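Local coordinates for protein Phospholipase/Carboxylesterase (Haliangium ochraceum, PDB 4Q82) that probably hydrolyses carboxylic ester bonds, as a serine hydrolase of the alpha/beta-hydrolase type in the phospholipase/carboxylesterase group, at residues S54-D59 with N65-Y70; E97-K102 with S127-G132. All coordinates share one frame; numbering follows the deposited sequence.

Interaction 1: S54-D59 with N65-Y70; sequences SVRALD and NGFWEY
Arg56 and Phe67 face each other across an antiparallel beta hairpin whose strands, 53-56 and 67-70, open the mixed sheet of an alpha/beta-hydrolase-like fold, with 53-56 as one of its two outermost strands. Two hydrogen-bonded pairs, Ser54 with Glu69 and Arg56 with Phe67, flank the non-hydrogen-bonded pair of Val55 and Trp68. Packing is close over both aromatic rings. Arg56 CB sits above the centre of the Phe67 ring, 3.6 Å from the centroid, a CH-pi contact made possible by Phe67 chi1 of 64°, which sets the ring between backbone N and carbonyl carbon and swings it under the neighbouring strand. Phe144 and Phe147 also meet this ring. On the other face of the sheet, Val55 lies across the Trp68 indole, Val55 CB 3.6 Å from Trp68 CZ3, while Trp68 NE1 donates to Leu100 O.

The looser side holds water. Beyond the paired strands, toward the turn, water 2 bridges Arg56 O and Asn65 O, and Leu58 CD1 lies 3.8 Å from Asn65 C. At the other end, water 1 joins Ser54 OG to Glu69 OE2. Between these waters Arg56, bent at chi2, turns its guanidinium side-on to Glu69 in a salt bridge; Glu69 OE1 also bonds Tyr152 OH. The two planes stand 59° apart: NE meets OE1 from above the carboxylate plane, whereas Arg56 NH2 reaches Glu69 OE2 at 3.0 Å on the syn side, though tilted out of that plane.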
ATOM      1  N   SER A  54      16.566  -3.139  -4.154  1.00 24.65           N
ATOM      2  CA  SER A  54      17.075  -3.155  -5.531  1.00 26.83           C
ATOM      3  C   SER A  54      16.144  -2.424  -6.487  1.00 26.33           C
ATOM      4  O   SER A  54      14.924  -2.587  -6.415  1.00 25.60           O
ATOM      5  CB  SER A  54      17.258  -4.583  -6.035  1.00 28.51           C
ATOM      6  OG  SER A  54      18.107  -5.311  -5.170  1.00 29.73           O
ATOM      7  N   VAL A  55      16.721  -1.640  -7.394  1.00 26.54           N
ATOM      8  CA  VAL A  55      15.939  -0.936  -8.405  1.00 26.34           C
ATOM      9  C   VAL A  55      15.628  -1.895  -9.547  1.00 28.28           C
ATOM     10  O   VAL A  55      16.487  -2.679  -9.986  1.00 30.64           O
ATOM     11  CB  VAL A  55      16.689   0.325  -8.916  1.00 30.24           C
ATOM     12  CG1 VAL A  55      17.849  -0.053  -9.841  1.00 32.95           C
ATOM     13  CG2 VAL A  55      15.727   1.302  -9.592  1.00 29.23           C
ATOM     14  N   ARG A  56      14.387  -1.866 -10.015  1.00 27.21           N
ATOM     15  CA  ARG A  56      13.962  -2.739 -11.108  1.00 29.59           C
ATOM     16  C   ARG A  56      13.306  -1.887 -12.180  1.00 30.14           C
ATOM     17  O   ARG A  56      12.081  -1.751 -12.215  1.00 30.25           O
ATOM     18  CB  ARG A  56      13.003  -3.816 -10.612  1.00 29.47           C
ATOM     19  CG  ARG A  56      13.578  -4.697  -9.511  1.00 30.40           C
ATOM     20  CD  ARG A  56      14.617  -5.680 -10.073  1.00 34.01           C
ATOM     21  NE  ARG A  56      15.144  -6.513  -8.993  1.00 34.85           N
ATOM     22  CZ  ARG A  56      16.406  -6.923  -8.896  1.00 36.89           C
ATOM     23  NH1 ARG A  56      17.294  -6.598  -9.827  1.00 38.97           N
ATOM     24  NH2 ARG A  56      16.783  -7.674  -7.865  1.00 37.15           N
ATOM     25  N   ALA A  57      14.132  -1.300 -13.043  1.00 30.72           N
ATOM     26  CA  ALA A  57      13.657  -0.316 -14.009  1.00 31.08           C
ATOM     27  C   ALA A  57      12.677  -0.916 -15.010  1.00 31.93           C
ATOM     28  O   ALA A  57      12.704  -2.118 -15.295  1.00 33.48           O
ATOM     29  CB  ALA A  57      14.831   0.317 -14.746  1.00 33.13           C
ATOM     30  N   LEU A  58      11.797  -0.067 -15.521  1.00 31.01           N
ATOM     31  CA  LEU A  58      10.831  -0.467 -16.525  1.00 32.22           C
ATOM     32  C   LEU A  58      11.536  -1.141 -17.700  1.00 35.98           C
ATOM     33  O   LEU A  58      12.582  -0.667 -18.152  1.00 35.39           O
ATOM     34  CB  LEU A  58      10.048   0.744 -16.999  1.00 31.67           C
ATOM     35  CG  LEU A  58       8.939   0.479 -18.008  1.00 33.62           C
ATOM     36  CD1 LEU A  58       7.927  -0.460 -17.385  1.00 32.49           C
ATOM     37  CD2 LEU A  58       8.295   1.786 -18.406  1.00 33.66           C
ATOM     38  N   ASP A  59      10.955  -2.252 -18.150  1.00 39.26           N
ATOM     39  CA  ASP A  59      11.443  -3.075 -19.271  1.00 44.57           C
ATOM     40  C   ASP A  59      12.650  -3.944 -18.915  1.00 45.24           C
ATOM     41  O   ASP A  59      13.257  -4.546 -19.799  1.00 48.06           O
ATOM     42  CB  ASP A  59      11.779  -2.211 -20.500  1.00 48.84           C
ATOM     43  CG  ASP A  59      10.565  -1.454 -21.048  1.00 50.50           C
ATOM     44  OD1 ASP A  59       9.435  -2.002 -21.022  1.00 51.24           O
ATOM     45  OD2 ASP A  59      10.743  -0.300 -21.501  1.00 50.97           O
ATOM     46  N   ASN A  65       5.428  -1.615 -14.776  1.00 26.90           N
ATOM     47  CA  ASN A  65       6.001  -0.499 -14.027  1.00 26.63           C
ATOM     48  C   ASN A  65       7.458  -0.740 -13.661  1.00 26.92           C
ATOM     49  O   ASN A  65       7.823  -1.855 -13.279  1.00 28.09           O
ATOM     50  CB  ASN A  65       5.249  -0.259 -12.703  1.00 24.66           C
ATOM     51  CG  ASN A  65       3.772  -0.025 -12.896  1.00 25.92           C
ATOM     52  OD1 ASN A  65       3.011  -0.967 -13.119  1.00 27.94           O
ATOM     53  ND2 ASN A  65       3.352   1.236 -12.815  1.00 25.07           N
ATOM     54  N   GLY A  66       8.281   0.299 -13.704  1.00 24.57           N
ATOM     55  CA  GLY A  66       9.520   0.263 -12.934  1.00 24.15           C
ATOM     56  C   GLY A  66       9.145   0.176 -11.446  1.00 22.37           C
ATOM     57  O   GLY A  66       8.090   0.667 -11.048  1.00 21.58           O
ATOM     58  N   PHE A  67       9.980  -0.447 -10.622  1.00 22.94           N
ATOM     59  CA  PHE A  67       9.679  -0.523  -9.183  1.00 21.95           C
ATOM     60  C   PHE A  67      10.918  -0.742  -8.338  1.00 22.53           C
ATOM     61  O   PHE A  67      11.955  -1.215  -8.834  1.00 23.61           O
ATOM     62  CB  PHE A  67       8.661  -1.638  -8.898  1.00 22.45           C
ATOM     63  CG  PHE A  67       9.150  -3.032  -9.213  1.00 24.41           C
ATOM     64  CD1 PHE A  67       9.097  -3.531 -10.509  1.00 26.26           C
ATOM     65  CD2 PHE A  67       9.625  -3.863  -8.198  1.00 24.09           C
ATOM     66  CE1 PHE A  67       9.529  -4.826 -10.791  1.00 28.28           C
ATOM     67  CE2 PHE A  67      10.066  -5.161  -8.477  1.00 26.78           C
ATOM     68  CZ  PHE A  67      10.012  -5.638  -9.774  1.00 28.47           C
ATOM     69  N   TRP A  68      10.799  -0.391  -7.056  1.00 21.93           N
ATOM     70  CA  TRP A  68      11.787  -0.754  -6.041  1.00 22.07           C
ATOM     71  C   TRP A  68      11.411  -2.084  -5.432  1.00 22.47           C
ATOM     72  O   TRP A  68      10.269  -2.286  -5.041  1.00 22.26           O
ATOM     73  CB  TRP A  68      11.880   0.297  -4.914  1.00 20.86           C
ATOM     74  CG  TRP A  68      12.515   1.568  -5.378  1.00 22.14           C
ATOM     75  CD1 TRP A  68      11.879   2.695  -5.808  1.00 21.92           C
ATOM     76  CD2 TRP A  68      13.915   1.811  -5.537  1.00 23.85           C
ATOM     77  NE1 TRP A  68      12.802   3.646  -6.196  1.00 22.13           N
ATOM     78  CE2 TRP A  68      14.060   3.126  -6.032  1.00 23.34           C
ATOM     79  CE3 TRP A  68      15.064   1.048  -5.287  1.00 25.36           C
ATOM     80  CZ2 TRP A  68      15.301   3.696  -6.290  1.00 24.37           C
ATOM     81  CZ3 TRP A  68      16.309   1.622  -5.532  1.00 26.75           C
ATOM     82  CH2 TRP A  68      16.416   2.928  -6.031  1.00 25.92           C
ATOM     83  N   GLU A  69      12.391  -2.977  -5.331  1.00 21.82           N
ATOM     84  CA  GLU A  69      12.196  -4.297  -4.748  1.00 22.17           C
ATOM     85  C   GLU A  69      12.925  -4.381  -3.423  1.00 21.66           C
ATOM     86  O   GLU A  69      14.144  -4.196  -3.366  1.00 23.34           O
ATOM     87  CB  GLU A  69      12.701  -5.373  -5.710  1.00 25.12           C
ATOM     88  CG  GLU A  69      12.801  -6.756  -5.142  1.00 25.60           C
ATOM     89  CD  GLU A  69      13.771  -7.593  -5.954  1.00 28.21           C
ATOM     90  OE1 GLU A  69      13.401  -8.067  -7.061  1.00 29.24           O
ATOM     91  OE2 GLU A  69      14.920  -7.742  -5.491  1.00 27.92           O
ATOM     92  N   TYR A  70      12.171  -4.616  -2.354  1.00 20.02           N
ATOM     93  CA  TYR A  70      12.760  -4.906  -1.049  1.00 19.98           C
ATOM     94  C   TYR A  70      12.453  -6.348  -0.647  1.00 21.34           C
ATOM     95  O   TYR A  70      11.287  -6.756  -0.614  1.00 21.34           O
ATOM     96  CB  TYR A  70      12.248  -3.956   0.059  1.00 18.34           C
ATOM     97  CG  TYR A  70      12.742  -4.440   1.415  1.00 17.94           C
ATOM     98  CD1 TYR A  70      14.089  -4.331   1.758  1.00 19.23           C
ATOM     99  CD2 TYR A  70      11.880  -5.055   2.321  1.00 17.84           C
ATOM    100  CE1 TYR A  70      14.563  -4.777   2.998  1.00 20.68           C
ATOM    101  CE2 TYR A  70      12.354  -5.530   3.566  1.00 19.57           C
ATOM    102  CZ  TYR A  70      13.692  -5.377   3.886  1.00 20.97           C
ATOM    103  OH  TYR A  70      14.164  -5.835   5.093  1.00 22.81           O
TER
HETATM  104  O   HOH W   1      16.373  -6.673  -3.545  1.00 26.36           O
HETATM  105  O   HOH W   2      10.082  -3.296 -13.832  1.00 27.56           O

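Interaction 2: E97-K102 with S127-G132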
ATOM      1  N   GLU A  97      15.659   4.004 -14.085  1.00 32.98           N
ATOM      2  CA  GLU A  97      16.415   4.039 -12.817  1.00 33.94           C
ATOM      3  C   GLU A  97      16.482   5.443 -12.230  1.00 32.35           C
ATOM      4  O   GLU A  97      16.322   5.632 -11.021  1.00 30.55           O
ATOM      5  CB  GLU A  97      17.832   3.519 -13.009  1.00 38.58           C
ATOM      6  CG  GLU A  97      17.931   2.028 -12.930  1.00 41.22           C
ATOM      7  CD  GLU A  97      19.367   1.550 -12.866  1.00 45.30           C
ATOM      8  OE1 GLU A  97      20.215   2.278 -12.302  1.00 46.55           O
ATOM      9  OE2 GLU A  97      19.635   0.442 -13.375  1.00 47.26           O
ATOM     10  N   ALA A  98      16.738   6.423 -13.097  1.00 32.83           N
ATOM     11  CA  ALA A  98      16.837   7.805 -12.669  1.00 32.72           C
ATOM     12  C   ALA A  98      15.501   8.268 -12.092  1.00 30.24           C
ATOM     13  O   ALA A  98      15.456   8.842 -11.020  1.00 29.55           O
ATOM     14  CB  ALA A  98      17.256   8.696 -13.832  1.00 34.44           C
ATOM     15  N   ALA A  99      14.416   7.990 -12.804  1.00 28.11           N
ATOM     16  CA  ALA A  99      13.100   8.444 -12.384  1.00 26.32           C
ATOM     17  C   ALA A  99      12.678   7.791 -11.067  1.00 25.62           C
ATOM     18  O   ALA A  99      11.975   8.406 -10.244  1.00 23.50           O
ATOM     19  CB  ALA A  99      12.075   8.147 -13.475  1.00 26.02           C
ATOM     20  N   LEU A 100      13.097   6.541 -10.868  1.00 25.70           N
ATOM     21  CA  LEU A 100      12.659   5.772  -9.695  1.00 24.32           C
ATOM     22  C   LEU A 100      13.145   6.377  -8.397  1.00 24.13           C
ATOM     23  O   LEU A 100      12.547   6.137  -7.338  1.00 22.65           O
ATOM     24  CB  LEU A 100      13.122   4.315  -9.796  1.00 24.58           C
ATOM     25  CG  LEU A 100      12.100   3.462 -10.560  1.00 25.10           C
ATOM     26  CD1 LEU A 100      12.748   2.195 -11.144  1.00 26.19           C
ATOM     27  CD2 LEU A 100      10.924   3.113  -9.648  1.00 22.44           C
ATOM     28  N   ASP A 101      14.221   7.160  -8.457  0.53 25.36           N
ATOM     29  CA  ASP A 101      14.725   7.790  -7.244  0.53 25.61           C
ATOM     30  C   ASP A 101      13.633   8.652  -6.580  0.53 24.03           C
ATOM     31  O   ASP A 101      13.602   8.774  -5.358  0.53 22.08           O
ATOM     32  CB  ASP A 101      15.976   8.623  -7.538  0.53 27.96           C
ATOM     33  CG  ASP A 101      17.269   7.810  -7.423  0.53 30.34           C
ATOM     34  OD1 ASP A 101      17.244   6.695  -6.847  0.53 30.04           O
ATOM     35  OD2 ASP A 101      18.323   8.297  -7.889  0.53 32.88           O
ATOM     36  N   LYS A 102      12.724   9.218  -7.375  1.00 23.38           N
ATOM     37  CA  LYS A 102      11.624  10.025  -6.813  1.00 22.89           C
ATOM     38  C   LYS A 102      10.772   9.238  -5.823  1.00 21.74           C
ATOM     39  O   LYS A 102      10.283   9.798  -4.841  1.00 20.41           O
ATOM     40  CB  LYS A 102      10.698  10.560  -7.915  1.00 23.77           C
ATOM     41  CG  LYS A 102      11.300  11.650  -8.785  1.00 27.31           C
ATOM     42  CD  LYS A 102      10.261  12.089  -9.811  1.00 29.00           C
ATOM     43  CE  LYS A 102      10.865  12.851 -10.989  1.00 33.47           C
ATOM     44  NZ  LYS A 102       9.892  12.873 -12.143  1.00 35.18           N
ATOM     45  N   SER A 127       7.504  -1.291  -4.586  1.00 17.37           N
ATOM     46  CA  SER A 127       7.032   0.086  -4.716  1.00 16.39           C
ATOM     47  C   SER A 127       7.108   0.525  -6.176  1.00 18.26           C
ATOM     48  O   SER A 127       8.135   1.062  -6.620  1.00 18.91           O
ATOM     49  CB  SER A 127       7.861   1.015  -3.822  1.00 16.90           C
ATOM     50  OG  SER A 127       7.787   0.621  -2.444  1.00 16.94           O
ATOM     51  N   PRO A 128       6.031   0.280  -6.941  1.00 18.11           N
ATOM     52  CA  PRO A 128       6.057   0.618  -8.373  1.00 18.78           C
ATOM     53  C   PRO A 128       5.903   2.105  -8.655  1.00 19.67           C
ATOM     54  O   PRO A 128       5.254   2.811  -7.884  1.00 18.51           O
ATOM     55  CB  PRO A 128       4.858  -0.156  -8.943  1.00 19.43           C
ATOM     56  CG  PRO A 128       3.912  -0.294  -7.738  1.00 18.11           C
ATOM     57  CD  PRO A 128       4.838  -0.502  -6.565  1.00 18.44           C
ATOM     58  N   GLN A 129       6.464   2.567  -9.771  1.00 19.36           N
ATOM     59  CA  GLN A 129       6.305   3.972 -10.147  1.00 19.16           C
ATOM     60  C   GLN A 129       5.217   4.090 -11.199  1.00 21.20           C
ATOM     61  O   GLN A 129       5.217   3.354 -12.201  1.00 21.41           O
ATOM     62  CB  GLN A 129       7.611   4.564 -10.695  1.00 22.49           C
ATOM     63  CG  GLN A 129       7.507   6.056 -11.069  1.00 21.88           C
ATOM     64  CD  GLN A 129       8.887   6.685 -11.210  1.00 21.86           C
ATOM     65  OE1 GLN A 129       9.747   6.175 -11.939  1.00 23.64           O
ATOM     66  NE2 GLN A 129       9.112   7.789 -10.500  1.00 20.47           N
ATOM     67  N   HIS A 130       4.310   5.028 -10.970  1.00 20.01           N
ATOM     68  CA  HIS A 130       3.274   5.345 -11.930  1.00 19.86           C
ATOM     69  C   HIS A 130       3.762   6.424 -12.880  1.00 22.41           C
ATOM     70  O   HIS A 130       4.280   7.456 -12.437  1.00 22.13           O
ATOM     71  CB  HIS A 130       2.008   5.812 -11.208  1.00 18.55           C
ATOM     72  CG  HIS A 130       0.962   6.324 -12.145  1.00 20.17           C
ATOM     73  ND1 HIS A 130       0.327   5.506 -13.054  1.00 22.46           N
ATOM     74  CD2 HIS A 130       0.493   7.576 -12.367  1.00 20.62           C
ATOM     75  CE1 HIS A 130      -0.510   6.231 -13.782  1.00 22.76           C
ATOM     76  NE2 HIS A 130      -0.427   7.491 -13.384  1.00 21.73           N
ATOM     77  N   ALA A 131       3.591   6.195 -14.184  1.00 24.35           N
ATOM     78  CA  ALA A 131       4.029   7.136 -15.202  1.00 27.41           C
ATOM     79  C   ALA A 131       2.836   7.948 -15.680  1.00 29.91           C
ATOM     80  O   ALA A 131       1.714   7.460 -15.662  1.00 29.53           O
ATOM     81  CB  ALA A 131       4.673   6.395 -16.362  1.00 29.37           C
ATOM     82  N   GLY A 132       3.060   9.184 -16.093  1.00 33.05           N
ATOM     83  CA  GLY A 132       1.943   9.998 -16.550  1.00 34.87           C
ATOM     84  C   GLY A 132       1.536  11.054 -15.542  1.00 32.75           C
ATOM     85  O   GLY A 132       2.297  11.357 -14.620  1.00 31.83           O
TER
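Gln129 reaches from segment 127-132, which continues strand 124-128, to the short helix 97-100, and its amide carries the polar part of the contact. With CG anti to the backbone N (chi1 -178°) and the chain extended beyond it, the side chain spans the gap between two backbones whose nearest CA atoms, those of Leu100 and Gln129, are 6.6 Å apart. Gln129 NE2 donates to Ala99 O at 2.9 Å, approaching from well above the carbonyl plane. Lys102 N arrives at the same oxygen from the opposite face, so this carbonyl serves both the helical turn and the incoming amide. The other end of the amide lies against Ala99, where Gln129 OE1 is 3.4 Å from Ala99 CB. Nearer the Gln129 backbone, Leu100 crosses the glutamine at a slant and rests Leu100 CD2 against Gln129 CB at 3.8 Å, an apolar contact beside the polar one.

Further bonds fix the rotation of the buried amide: OE1 accepts from Gly95 N, and NE2 also donates to Glu91 O. OE1 is thereby held by backbone before the helix, NE2 by backbone both before and within it. The arrangement is that of a buried glutamine tying a loop and short helix to the segment that follows from a strand of the central sheet, here in an alpha/beta-hydrolase-like fold.

Both contacts lie toward the edge of the same sheet, their centres about 8 Å apart, and strand 67-70 of interaction 1 is the sheet neighbour of strand 124-128 of interaction 2. Interaction 1 builds the edge hairpin itself, with regular backbone bonding, aromatic packing and a salt bridge; interaction 2 buries less than half as much surface and relies on one side-chain amide meeting a helix backbone. Each is only partly buried, but their polar groups differ in setting: the ion pair of 54-59 with 65-70 has a water beside it, whereas the glutamine amide is buried and bonded to backbone. The two are joined directly, through Gly66 and Gln129 backbones and through Leu100, which packs on Val55.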